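Long-range contacts in Rho GTPase-activating protein 5 (Homo sapiens, PDB 5U4V), which probably switches off Rho-family GTPases by stimulating their GTP hydrolysis, and also carries the pseudoGTPase domain (pG1) described here: residues A[8-14]-A[68-74]; A[13-17]-A[79-83]; A[22-26]-A[152-156]; A[36-40]-A[160-164]. All blocks are in the same frame, centred on the assembly; numbering follows the deposited sequence.

Interaction 1 (A[8-14]-A[68-74]); sequences KVNLFIL and PHGCFCV
Phe72 and Leu14, which give up the most surface to this contact, sit on opposite faces of two neighbouring parallel strands, 8-14 and 69-74, within the central sheet of a Ras-like G-domain fold. The pair illustrates how parallel strands divide the work: backbone bonds fix the register, and alternating side chains build a layer on each face. Asn10, Phe12 and Leu14 each donate their N-H and accept through their carbonyl, making six bonds in all. Leu14 N reaches Phe72 O over 2.8 Å in a fairly straight bond (164°).

On the face bearing Leu11 and Ile13, the Phe72 side chain leaves with CG opposite its own carbonyl carbon (chi1 -84°), which lays it alongside Ile13, the two pointing the same way. Ile13 CG1 comes within 3.6 Å of Phe72 CB, while Leu11 CD2 lies over one face of the ring. The other branch, Ile13 CG2, crosses toward Val74 and meets its CG2 at 4.0 Å. With an alanine here both branches are gone, and a gap would probably open beside Phe72 and Val74. Leu163 and Val166 of helix 156-173 also pack on Phe72.

The other face begins with His69 and Asn10, whose CB atoms are 3.6 Å apart, and continues with Phe12, whose CE2 approaches His69 CB obliquely. At its far end Leu14 CD1 touches two cysteines, lying 3.9 Å from Cys71 SG and 4.0 Å from Cys73 SG.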
loop_
_atom_site.group_PDB
_atom_site.type_symbol
_atom_site.label_atom_id
_atom_site.label_comp_id
_atom_site.label_asym_id
_atom_site.label_seq_id
_atom_site.Cartn_x
_atom_site.Cartn_y
_atom_site.Cartn_z
ATOM N N LYS A 8 8.756 -5.619 13.532
ATOM C CA LYS A 8 8.694 -4.241 13.144
ATOM C C LYS A 8 8.699 -4.243 11.644
ATOM O O LYS A 8 9.547 -4.868 11.040
ATOM C CB LYS A 8 9.890 -3.479 13.644
ATOM C CG LYS A 8 9.918 -2.044 13.133
ATOM C CD LYS A 8 10.873 -1.194 13.953
ATOM C CE LYS A 8 10.535 0.272 13.846
ATOM N NZ LYS A 8 10.797 1.012 15.110
ATOM N N VAL A 9 7.734 -3.565 11.048
ATOM C CA VAL A 9 7.640 -3.579 9.619
ATOM C C VAL A 9 7.715 -2.167 9.096
ATOM O O VAL A 9 7.104 -1.272 9.641
ATOM C CB VAL A 9 6.350 -4.263 9.158
ATOM C CG1 VAL A 9 6.288 -4.318 7.632
ATOM C CG2 VAL A 9 6.264 -5.659 9.748
ATOM N N ASN A 10 8.513 -1.972 8.074
ATOM C CA ASN A 10 8.644 -0.655 7.491
ATOM C C ASN A 10 7.671 -0.537 6.369
ATOM O O ASN A 10 7.881 -1.112 5.319
ATOM C CB ASN A 10 10.048 -0.453 6.965
ATOM C CG ASN A 10 10.893 0.362 7.922
ATOM O OD1 ASN A 10 10.430 1.369 8.418
ATOM N ND2 ASN A 10 12.145 -0.054 8.160
ATOM N N LEU A 11 6.595 0.194 6.568
ATOM C CA LEU A 11 5.594 0.250 5.531
ATOM C C LEU A 11 5.622 1.546 4.820
ATOM O O LEU A 11 5.056 2.528 5.295
ATOM C CB LEU A 11 4.212 0.060 6.113
ATOM C CG LEU A 11 3.647 -1.302 5.824
ATOM C CD1 LEU A 11 2.318 -1.473 6.554
ATOM C CD2 LEU A 11 3.457 -1.339 4.322
ATOM N N PHE A 12 6.247 1.560 3.668
ATOM C CA PHE A 12 6.198 2.738 2.835
ATOM C C PHE A 12 4.822 2.865 2.170
ATOM O O PHE A 12 4.124 1.859 1.923
ATOM C CB PHE A 12 7.299 2.687 1.779
ATOM C CG PHE A 12 8.695 2.571 2.352
ATOM C CD1 PHE A 12 9.416 3.717 2.697
ATOM C CD2 PHE A 12 9.305 1.319 2.511
ATOM C CE1 PHE A 12 10.714 3.622 3.206
ATOM C CE2 PHE A 12 10.610 1.213 2.998
ATOM C CZ PHE A 12 11.320 2.368 3.346
ATOM N N ILE A 13 4.427 4.112 1.915
ATOM C CA ILE A 13 3.137 4.400 1.316
ATOM C C ILE A 13 3.314 5.448 0.220
ATOM O O ILE A 13 3.672 6.616 0.512
ATOM C CB ILE A 13 2.082 4.911 2.341
ATOM C CG1 ILE A 13 1.731 3.839 3.375
ATOM C CG2 ILE A 13 0.815 5.356 1.620
ATOM C CD1 ILE A 13 0.858 4.344 4.540
ATOM N N LEU A 14 3.031 5.032 -1.023
ATOM C CA LEU A 14 3.049 5.908 -2.195
ATOM C C LEU A 14 1.692 6.489 -2.470
ATOM O O LEU A 14 0.659 5.805 -2.325
ATOM C CB LEU A 14 3.466 5.138 -3.405
ATOM C CG LEU A 14 4.956 5.037 -3.663
ATOM C CD1 LEU A 14 5.193 3.804 -4.517
ATOM C CD2 LEU A 14 5.411 6.298 -4.404
ATOM N N PRO A 68 12.275 -5.830 7.754
ATOM C CA PRO A 68 11.145 -6.278 6.968
ATOM C C PRO A 68 10.422 -5.036 6.478
ATOM O O PRO A 68 10.156 -4.151 7.277
ATOM C CB PRO A 68 10.250 -6.965 8.005
ATOM C CG PRO A 68 11.092 -7.166 9.213
ATOM C CD PRO A 68 12.060 -6.034 9.196
ATOM N N HIS A 69 10.068 -4.992 5.204
ATOM C CA HIS A 69 9.377 -3.848 4.663
ATOM C C HIS A 69 8.489 -4.200 3.475
ATOM O O HIS A 69 8.673 -5.203 2.835
ATOM C CB HIS A 69 10.386 -2.775 4.279
ATOM C CG HIS A 69 11.364 -3.225 3.257
ATOM N ND1 HIS A 69 12.398 -4.087 3.546
ATOM C CD2 HIS A 69 11.465 -2.938 1.942
ATOM C CE1 HIS A 69 13.093 -4.312 2.450
ATOM N NE2 HIS A 69 12.549 -3.621 1.463
ATOM N N GLY A 70 7.514 -3.353 3.198
ATOM C CA GLY A 70 6.591 -3.544 2.097
ATOM C C GLY A 70 6.087 -2.174 1.687
ATOM O O GLY A 70 6.448 -1.154 2.303
ATOM N N CYS A 71 5.230 -2.135 0.679
ATOM C CA CYS A 71 4.815 -0.854 0.145
ATOM C C CYS A 71 3.349 -0.754 -0.252
ATOM O O CYS A 71 2.920 -1.350 -1.226
ATOM C CB CYS A 71 5.718 -0.491 -1.021
ATOM S SG CYS A 71 5.338 1.123 -1.715
ATOM N N PHE A 72 2.597 0.022 0.517
ATOM C CA PHE A 72 1.260 0.450 0.129
ATOM C C PHE A 72 1.268 1.426 -1.025
ATOM O O PHE A 72 2.039 2.379 -1.027
ATOM C CB PHE A 72 0.541 1.104 1.292
ATOM C CG PHE A 72 -0.115 0.144 2.213
ATOM C CD1 PHE A 72 -0.253 -1.195 1.862
ATOM C CD2 PHE A 72 -0.627 0.591 3.434
ATOM C CE1 PHE A 72 -0.871 -2.090 2.733
ATOM C CE2 PHE A 72 -1.246 -0.308 4.316
ATOM C CZ PHE A 72 -1.372 -1.648 3.960
ATOM N N CYS A 73 0.413 1.178 -2.018
ATOM C CA CYS A 73 0.259 2.120 -3.115
ATOM C C CYS A 73 -1.200 2.488 -3.278
ATOM O O CYS A 73 -2.041 1.645 -3.587
ATOM C CB CYS A 73 0.835 1.546 -4.417
ATOM S SG CYS A 73 2.502 0.851 -4.265
ATOM N N VAL A 74 -1.486 3.759 -3.066
ATOM C CA VAL A 74 -2.840 4.303 -2.963
ATOM C C VAL A 74 -3.032 5.259 -4.142
ATOM O O VAL A 74 -2.142 6.003 -4.515
ATOM C CB VAL A 74 -3.046 5.096 -1.632
ATOM C CG1 VAL A 74 -4.503 5.438 -1.355
ATOM C CG2 VAL A 74 -2.452 4.356 -0.485
#

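Interaction 2 (A[13-17]-A[79-83]); sequences ILGKD and ESLSF
Lys16 lies across one face of Phe83 and ends in a salt bridge to Glu79, tying the turn after strand 8-14 to helix 78-96. The turn stands where active GTPases of the Ras-like fold carry their P-loop, so the contact joins the P-loop position to a neighbouring helix. With CG anti to the backbone N (chi1 -156°) and every later bond extended, the lysine runs over the ring as a straight rod. Its CB stands 4.2 Å from the ring centroid, 21° off the normal, in a CH-pi contact. Farther along, Lys16 CD reaches Phe83 CB at 3.8 Å. At the tip NZ meets Glu79 OE2 at 2.6 Å, approaching on the anti side and 25° out of the carboxylate plane. A leucine in its place has no ammonium group, which would probably leave Glu79 without this charge partner.

The far side of the ring is met by Leu14 and Gly15: Leu14 CD2 approaches Phe83 CE1 obliquely at 3.9 Å, and Gly15 O comes to 3.6 Å from that same CE1. Behind this first shell, Ser80 OG bonds to Asn76 N and Ser77 OG near the start of the helix. The helix itself sets the spacing of Lys16's two partners, for Phe83 N donates to Glu79 O at 3.0 Å.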
loop_
_atom_site.group_PDB
_atom_site.type_symbol
_atom_site.label_atom_id
_atom_site.label_comp_id
_atom_site.label_asym_id
_atom_site.label_seq_id
_atom_site.Cartn_x
_atom_site.Cartn_y
_atom_site.Cartn_z
ATOM N N ILE A 13 4.427 4.112 1.915
ATOM C CA ILE A 13 3.137 4.400 1.316
ATOM C C ILE A 13 3.314 5.448 0.220
ATOM O O ILE A 13 3.672 6.616 0.512
ATOM C CB ILE A 13 2.082 4.911 2.341
ATOM C CG1 ILE A 13 1.731 3.839 3.375
ATOM C CG2 ILE A 13 0.815 5.356 1.620
ATOM C CD1 ILE A 13 0.858 4.344 4.540
ATOM N N LEU A 14 3.031 5.032 -1.023
ATOM C CA LEU A 14 3.049 5.908 -2.195
ATOM C C LEU A 14 1.692 6.489 -2.470
ATOM O O LEU A 14 0.659 5.805 -2.325
ATOM C CB LEU A 14 3.466 5.138 -3.405
ATOM C CG LEU A 14 4.956 5.037 -3.663
ATOM C CD1 LEU A 14 5.193 3.804 -4.517
ATOM C CD2 LEU A 14 5.411 6.298 -4.404
ATOM N N GLY A 15 1.671 7.756 -2.847
ATOM C CA GLY A 15 0.420 8.428 -3.138
ATOM C C GLY A 15 0.766 9.756 -3.741
ATOM O O GLY A 15 1.856 10.295 -3.515
ATOM N N LYS A 16 -0.142 10.270 -4.540
ATOM C CA LYS A 16 0.001 11.589 -5.103
ATOM C C LYS A 16 -1.004 12.489 -4.408
ATOM O O LYS A 16 -2.052 12.026 -3.961
ATOM C CB LYS A 16 -0.215 11.554 -6.621
ATOM C CG LYS A 16 0.464 12.718 -7.330
ATOM C CD LYS A 16 0.203 12.755 -8.818
ATOM C CE LYS A 16 1.026 13.868 -9.451
ATOM N NZ LYS A 16 0.728 14.047 -10.912
ATOM N N ASP A 17 -0.659 13.771 -4.316
ATOM C CA ASP A 17 -1.537 14.803 -3.732
ATOM C C ASP A 17 -1.981 14.435 -2.311
ATOM O O ASP A 17 -3.175 14.341 -2.013
ATOM C CB ASP A 17 -2.747 15.097 -4.654
ATOM C CG ASP A 17 -2.454 16.137 -5.737
ATOM O OD1 ASP A 17 -1.281 16.400 -6.079
ATOM O OD2 ASP A 17 -3.444 16.736 -6.258
ATOM N N GLU A 79 -5.013 10.031 -12.658
ATOM C CA GLU A 79 -3.733 10.679 -12.467
ATOM C C GLU A 79 -2.916 9.928 -11.410
ATOM O O GLU A 79 -1.744 9.602 -11.641
ATOM C CB GLU A 79 -3.892 12.164 -12.105
ATOM C CG GLU A 79 -2.541 12.858 -11.984
ATOM C CD GLU A 79 -2.615 14.361 -11.749
ATOM O OE1 GLU A 79 -3.741 14.908 -11.601
ATOM O OE2 GLU A 79 -1.537 15.001 -11.727
ATOM N N SER A 80 -3.546 9.657 -10.265
ATOM C CA SER A 80 -2.875 8.956 -9.174
ATOM C C SER A 80 -2.450 7.546 -9.567
ATOM O O SER A 80 -1.328 7.113 -9.231
ATOM C CB SER A 80 -3.705 8.992 -7.887
ATOM O OG SER A 80 -5.073 8.783 -8.129
ATOM N N LEU A 81 -3.309 6.856 -10.311
ATOM C CA LEU A 81 -2.956 5.526 -10.841
ATOM C C LEU A 81 -1.690 5.533 -11.699
ATOM O O LEU A 81 -0.872 4.638 -11.607
ATOM C CB LEU A 81 -4.102 4.927 -11.625
ATOM C CG LEU A 81 -3.786 3.438 -11.881
ATOM C CD1 LEU A 81 -3.598 2.614 -10.602
ATOM C CD2 LEU A 81 -4.742 2.758 -12.832
ATOM N N SER A 82 -1.553 6.565 -12.525
ATOM C CA SER A 82 -0.408 6.715 -13.443
ATOM C C SER A 82 0.885 7.040 -12.714
ATOM O O SER A 82 1.915 6.442 -13.014
ATOM C CB SER A 82 -0.693 7.797 -14.498
ATOM O OG SER A 82 -0.968 9.042 -13.885
ATOM N N PHE A 83 0.826 7.990 -11.773
ATOM C CA PHE A 83 1.941 8.295 -10.881
ATOM C C PHE A 83 2.495 7.013 -10.245
ATOM O O PHE A 83 3.682 6.813 -10.227
ATOM C CB PHE A 83 1.475 9.311 -9.820
ATOM C CG PHE A 83 2.440 9.511 -8.697
ATOM C CD1 PHE A 83 2.402 8.692 -7.567
ATOM C CD2 PHE A 83 3.394 10.515 -8.765
ATOM C CE1 PHE A 83 3.308 8.856 -6.530
ATOM C CE2 PHE A 83 4.324 10.687 -7.738
ATOM C CZ PHE A 83 4.280 9.854 -6.615
#

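Interaction 3 (A[22-26]-A[152-156]); sequences ELANE and RKFNE
The carboxylate of Glu26 faces the backbone of the loop 152-156 and takes two weak hydrogen bonds from it, one on each oxygen. Phe154 N donates to Glu26 OE2 at 3.3 Å with a bent angle of 138°, and Arg152 N reaches Glu26 OE1 at 3.5 Å, the arginine itself being poorly ordered. The glutamate leaves helix 19-28 with CG anti to its N and then bends at the next bond (chi2 101°), which brings the carboxylate beside Phe154 CB and the loop backbone.

OE2 therefore has a second neighbour: it lies in the plane of the Phe154 ring, at its edge, 3.6 Å from CD1, with the carboxylate turned 69° against the ring. Glu22 CB approaches the same ring at its edge too. One face is covered from the helix by Leu23, whose CD1 stands 4.0 Å above the plane and over the ring centre, a CH-pi contact.

In the Ras-like fold the loop between the last strand of the sheet and the C-terminal helix is where active GTPases hold their G5 motif, and the segment 152-156 forms the end of that connection. Asn155 then occupies the N-cap of helix 156-173, its OD1 weakly bonded to Thr157 N. Phe154 meanwhile reaches inward to Ala114, Val145 and Ile159, and Leu23 also touches Ile159.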
loop_
_atom_site.group_PDB
_atom_site.type_symbol
_atom_site.label_atom_id
_atom_site.label_comp_id
_atom_site.label_asym_id
_atom_site.label_seq_id
_atom_site.Cartn_x
_atom_site.Cartn_y
_atom_site.Cartn_z
ATOM N N GLU A 22 -2.710 11.041 4.120
ATOM C CA GLU A 22 -4.028 10.863 4.721
ATOM C C GLU A 22 -4.162 9.425 5.209
ATOM O O GLU A 22 -4.677 9.171 6.297
ATOM C CB GLU A 22 -5.145 11.216 3.742
ATOM C CG GLU A 22 -5.387 12.706 3.573
ATOM C CD GLU A 22 -5.699 13.098 2.121
ATOM O OE1 GLU A 22 -6.900 13.305 1.769
ATOM O OE2 GLU A 22 -4.737 13.142 1.299
ATOM N N LEU A 23 -3.667 8.498 4.398
ATOM C CA LEU A 23 -3.684 7.093 4.812
ATOM C C LEU A 23 -2.755 6.839 5.989
ATOM O O LEU A 23 -3.120 6.113 6.935
ATOM C CB LEU A 23 -3.399 6.144 3.651
ATOM C CG LEU A 23 -3.352 4.692 4.030
ATOM C CD1 LEU A 23 -4.743 4.287 4.451
ATOM C CD2 LEU A 23 -2.832 3.780 2.928
ATOM N N ALA A 24 -1.567 7.440 5.959
ATOM C CA ALA A 24 -0.706 7.300 7.112
ATOM C C ALA A 24 -1.367 7.886 8.373
ATOM O O ALA A 24 -1.346 7.258 9.412
ATOM C CB ALA A 24 0.642 7.896 6.830
ATOM N N ASN A 25 -2.028 9.038 8.245
ATOM C CA ASN A 25 -2.707 9.630 9.395
ATOM C C ASN A 25 -3.836 8.759 9.928
ATOM O O ASN A 25 -3.964 8.565 11.186
ATOM C CB ASN A 25 -3.265 10.992 9.077
ATOM C CG ASN A 25 -2.189 12.005 8.743
ATOM O OD1 ASN A 25 -1.022 11.847 9.090
ATOM N ND2 ASN A 25 -2.593 13.073 8.121
ATOM N N GLU A 26 -4.670 8.282 9.007
ATOM C CA GLU A 26 -5.817 7.446 9.336
ATOM C C GLU A 26 -5.412 6.256 10.157
ATOM O O GLU A 26 -6.050 5.948 11.157
ATOM C CB GLU A 26 -6.488 6.944 8.075
ATOM C CG GLU A 26 -7.634 6.002 8.324
ATOM C CD GLU A 26 -8.965 6.702 8.179
ATOM O OE1 GLU A 26 -9.927 6.289 8.846
ATOM O OE2 GLU A 26 -9.041 7.672 7.411
ATOM N N ARG A 152 -12.854 8.050 9.348
ATOM C CA ARG A 152 -13.777 7.241 8.540
ATOM C C ARG A 152 -13.708 7.578 7.041
ATOM O O ARG A 152 -14.575 7.180 6.247
ATOM C CB ARG A 152 -15.210 7.346 9.084
ATOM C CG ARG A 152 -15.363 6.664 10.438
ATOM C CD ARG A 152 -16.762 6.748 11.013
ATOM N NE ARG A 152 -16.828 6.109 12.339
ATOM C CZ ARG A 152 -17.877 5.432 12.822
ATOM N NH1 ARG A 152 -18.980 5.264 12.098
ATOM N NH2 ARG A 152 -17.814 4.894 14.036
ATOM N N LYS A 153 -12.646 8.291 6.672
ATOM C CA LYS A 153 -12.347 8.589 5.281
ATOM C C LYS A 153 -11.958 7.320 4.560
ATOM O O LYS A 153 -12.216 7.175 3.365
ATOM C CB LYS A 153 -11.201 9.584 5.186
ATOM C CG LYS A 153 -11.575 10.985 5.652
ATOM C CD LYS A 153 -10.350 11.892 5.755
ATOM C CE LYS A 153 -10.692 13.152 6.531
ATOM N NZ LYS A 153 -9.519 13.975 6.968
ATOM N N PHE A 154 -11.293 6.430 5.292
ATOM C CA PHE A 154 -10.927 5.133 4.813
ATOM C C PHE A 154 -11.643 4.107 5.670
ATOM O O PHE A 154 -11.842 4.298 6.862
ATOM C CB PHE A 154 -9.426 4.954 4.935
ATOM C CG PHE A 154 -8.658 5.626 3.856
ATOM C CD1 PHE A 154 -8.274 6.949 3.989
ATOM C CD2 PHE A 154 -8.314 4.939 2.706
ATOM C CE1 PHE A 154 -7.559 7.583 2.997
ATOM C CE2 PHE A 154 -7.600 5.560 1.699
ATOM C CZ PHE A 154 -7.225 6.888 1.841
ATOM N N ASN A 155 -12.037 3.009 5.053
ATOM C CA ASN A 155 -12.701 1.935 5.754
ATOM C C ASN A 155 -11.710 1.100 6.576
ATOM O O ASN A 155 -10.773 0.523 6.024
ATOM C CB ASN A 155 -13.439 1.056 4.749
ATOM C CG ASN A 155 -14.169 -0.091 5.401
ATOM O OD1 ASN A 155 -14.153 -0.256 6.624
ATOM N ND2 ASN A 155 -14.815 -0.895 4.589
ATOM N N GLU A 156 -11.972 1.012 7.880
ATOM C CA GLU A 156 -11.126 0.226 8.804
ATOM C C GLU A 156 -10.947 -1.251 8.387
ATOM O O GLU A 156 -9.821 -1.774 8.366
ATOM C CB GLU A 156 -11.595 0.270 10.275
ATOM C CG GLU A 156 -12.317 1.523 10.758
ATOM C CD GLU A 156 -12.495 1.566 12.277
ATOM O OE1 GLU A 156 -13.570 1.184 12.800
ATOM O OE2 GLU A 156 -11.538 1.987 12.967
#

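Interaction 4 (A[36-40]-A[160-164]); sequences YALDG and KQALR
Arg164 reaches from helix 156-173 to Leu38 and Asp39 at the end of strand 36-38, and its chain meets them in turn, carbon first and nitrogens last. Its CB meets Leu38 CD2 at 4.1 Å. From there CG takes the crowded position between the backbone N and the carbonyl carbon (chi1 67°), and a bend at the third torsion swings the head toward Asp39. CD passes near Asp39 OD2, and NE then donates to the syn lone pair of that oxygen, at 3.2 Å. At the tip NH2 donates to Asp39 OD1 over 3.1 Å. This is a side-on, two-nitrogen salt bridge, and the carboxylate and guanidinium planes are only 7° apart. The pairing fixes the rotation of both flat groups. Over one face of the guanidinium lies Lys160 O, 3.8 Å above the plane.

Leu38 fills in beside the head: its CD1 is 4.0 Å from Arg164 NH2 and also touches Lys160 CB and CG. The strand and helix segments run at 90° to each other, as the C-terminal helix packs against the hairpin of strands 36-38 and 41-50 at the edge of the sheet, an arrangement characteristic of the Ras-like G-domain fold.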
loop_
_atom_site.group_PDB
_atom_site.type_symbol
_atom_site.label_atom_id
_atom_site.label_comp_id
_atom_site.label_asym_id
_atom_site.label_seq_id
_atom_site.Cartn_x
_atom_site.Cartn_y
_atom_site.Cartn_z
ATOM N N TYR A 36 0.311 -1.751 16.869
ATOM C CA TYR A 36 -0.911 -2.065 16.135
ATOM C C TYR A 36 -1.387 -3.464 16.362
ATOM O O TYR A 36 -0.615 -4.403 16.388
ATOM C CB TYR A 36 -0.737 -1.798 14.659
ATOM C CG TYR A 36 -0.339 -0.386 14.385
ATOM C CD1 TYR A 36 -1.304 0.586 14.175
ATOM C CD2 TYR A 36 1.000 -0.005 14.382
ATOM C CE1 TYR A 36 -0.944 1.901 13.922
ATOM C CE2 TYR A 36 1.369 1.305 14.153
ATOM C CZ TYR A 36 0.393 2.260 13.887
ATOM O OH TYR A 36 0.785 3.588 13.671
ATOM N N ALA A 37 -2.688 -3.589 16.537
ATOM C CA ALA A 37 -3.310 -4.855 16.791
ATOM C C ALA A 37 -4.015 -5.348 15.546
ATOM O O ALA A 37 -4.911 -4.684 14.984
ATOM C CB ALA A 37 -4.295 -4.697 17.901
ATOM N N LEU A 38 -3.588 -6.513 15.094
ATOM C CA LEU A 38 -4.188 -7.124 13.932
ATOM C C LEU A 38 -4.234 -8.623 14.126
ATOM O O LEU A 38 -3.208 -9.252 14.410
ATOM C CB LEU A 38 -3.425 -6.767 12.641
ATOM C CG LEU A 38 -3.924 -7.477 11.380
ATOM C CD1 LEU A 38 -5.142 -6.761 10.814
ATOM C CD2 LEU A 38 -2.803 -7.509 10.335
ATOM N N ASP A 39 -5.441 -9.187 13.973
ATOM C CA ASP A 39 -5.656 -10.628 13.991
ATOM C C ASP A 39 -5.134 -11.280 15.274
ATOM O O ASP A 39 -4.619 -12.406 15.256
ATOM C CB ASP A 39 -5.028 -11.271 12.740
ATOM C CG ASP A 39 -5.796 -10.948 11.447
ATOM O OD1 ASP A 39 -6.945 -10.455 11.546
ATOM O OD2 ASP A 39 -5.275 -11.196 10.327
ATOM N N GLY A 40 -5.260 -10.559 16.387
ATOM C CA GLY A 40 -4.770 -11.044 17.674
ATOM C C GLY A 40 -3.256 -11.090 17.767
ATOM O O GLY A 40 -2.683 -11.937 18.474
ATOM N N LYS A 160 -7.425 -3.097 7.155
ATOM C CA LYS A 160 -6.970 -4.328 7.763
ATOM C C LYS A 160 -6.638 -5.374 6.730
ATOM O O LYS A 160 -5.624 -6.037 6.875
ATOM C CB LYS A 160 -8.000 -4.840 8.776
ATOM C CG LYS A 160 -7.965 -4.067 10.070
ATOM C CD LYS A 160 -9.250 -4.288 10.895
ATOM C CE LYS A 160 -9.261 -3.429 12.154
ATOM N NZ LYS A 160 -10.636 -3.051 12.572
ATOM N N GLN A 161 -7.490 -5.505 5.699
ATOM C CA GLN A 161 -7.256 -6.443 4.633
ATOM C C GLN A 161 -5.963 -6.097 3.921
ATOM O O GLN A 161 -5.134 -6.965 3.670
ATOM C CB GLN A 161 -8.410 -6.431 3.622
ATOM C CG GLN A 161 -9.690 -7.107 4.071
ATOM C CD GLN A 161 -10.821 -6.934 3.035
ATOM O OE1 GLN A 161 -10.594 -6.480 1.893
ATOM N NE2 GLN A 161 -12.058 -7.312 3.420
ATOM N N ALA A 162 -5.831 -4.818 3.590
ATOM C CA ALA A 162 -4.627 -4.272 2.947
ATOM C C ALA A 162 -3.404 -4.562 3.787
ATOM O O ALA A 162 -2.345 -4.928 3.251
ATOM C CB ALA A 162 -4.770 -2.766 2.767
ATOM N N LEU A 163 -3.565 -4.381 5.097
ATOM C CA LEU A 163 -2.487 -4.604 6.049
ATOM C C LEU A 163 -2.114 -6.070 6.128
ATOM O O LEU A 163 -0.921 -6.404 6.097
ATOM C CB LEU A 163 -2.857 -4.086 7.412
ATOM C CG LEU A 163 -2.654 -2.583 7.583
ATOM C CD1 LEU A 163 -3.317 -2.160 8.908
ATOM C CD2 LEU A 163 -1.153 -2.208 7.543
ATOM N N ARG A 164 -3.120 -6.951 6.166
ATOM C CA ARG A 164 -2.800 -8.346 6.186
ATOM C C ARG A 164 -2.268 -8.830 4.851
ATOM O O ARG A 164 -1.478 -9.769 4.793
ATOM C CB ARG A 164 -3.941 -9.171 6.730
ATOM C CG ARG A 164 -5.178 -9.215 5.885
ATOM C CD ARG A 164 -6.132 -10.247 6.466
ATOM N NE ARG A 164 -6.653 -9.853 7.757
ATOM C CZ ARG A 164 -7.767 -9.165 7.947
ATOM N NH1 ARG A 164 -8.516 -8.779 6.932
ATOM N NH2 ARG A 164 -8.163 -8.896 9.192
#

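The four contacts are built on and around one mixed sheet. Interaction 1 lies near its middle, with its centre about 6 Å from that of the chain, and the others centre 14 to 15 Å from it. Interaction 2 starts from the same strand, 8-14, and leads to helix 78-96, while interaction 3 joins helix 19-28 to the loop before helix 156-173, which interaction 4 ties to the edge strand 36-38. Phe72, in interaction 1, touches Leu23 of interaction 3 and Leu163 of interaction 4. All first segments fall within residues 8-40; partners follow at 68-83 for interactions 1 and 2 and at 152-164 for 3 and 4, tying the early chain to its middle and its C-terminal helix.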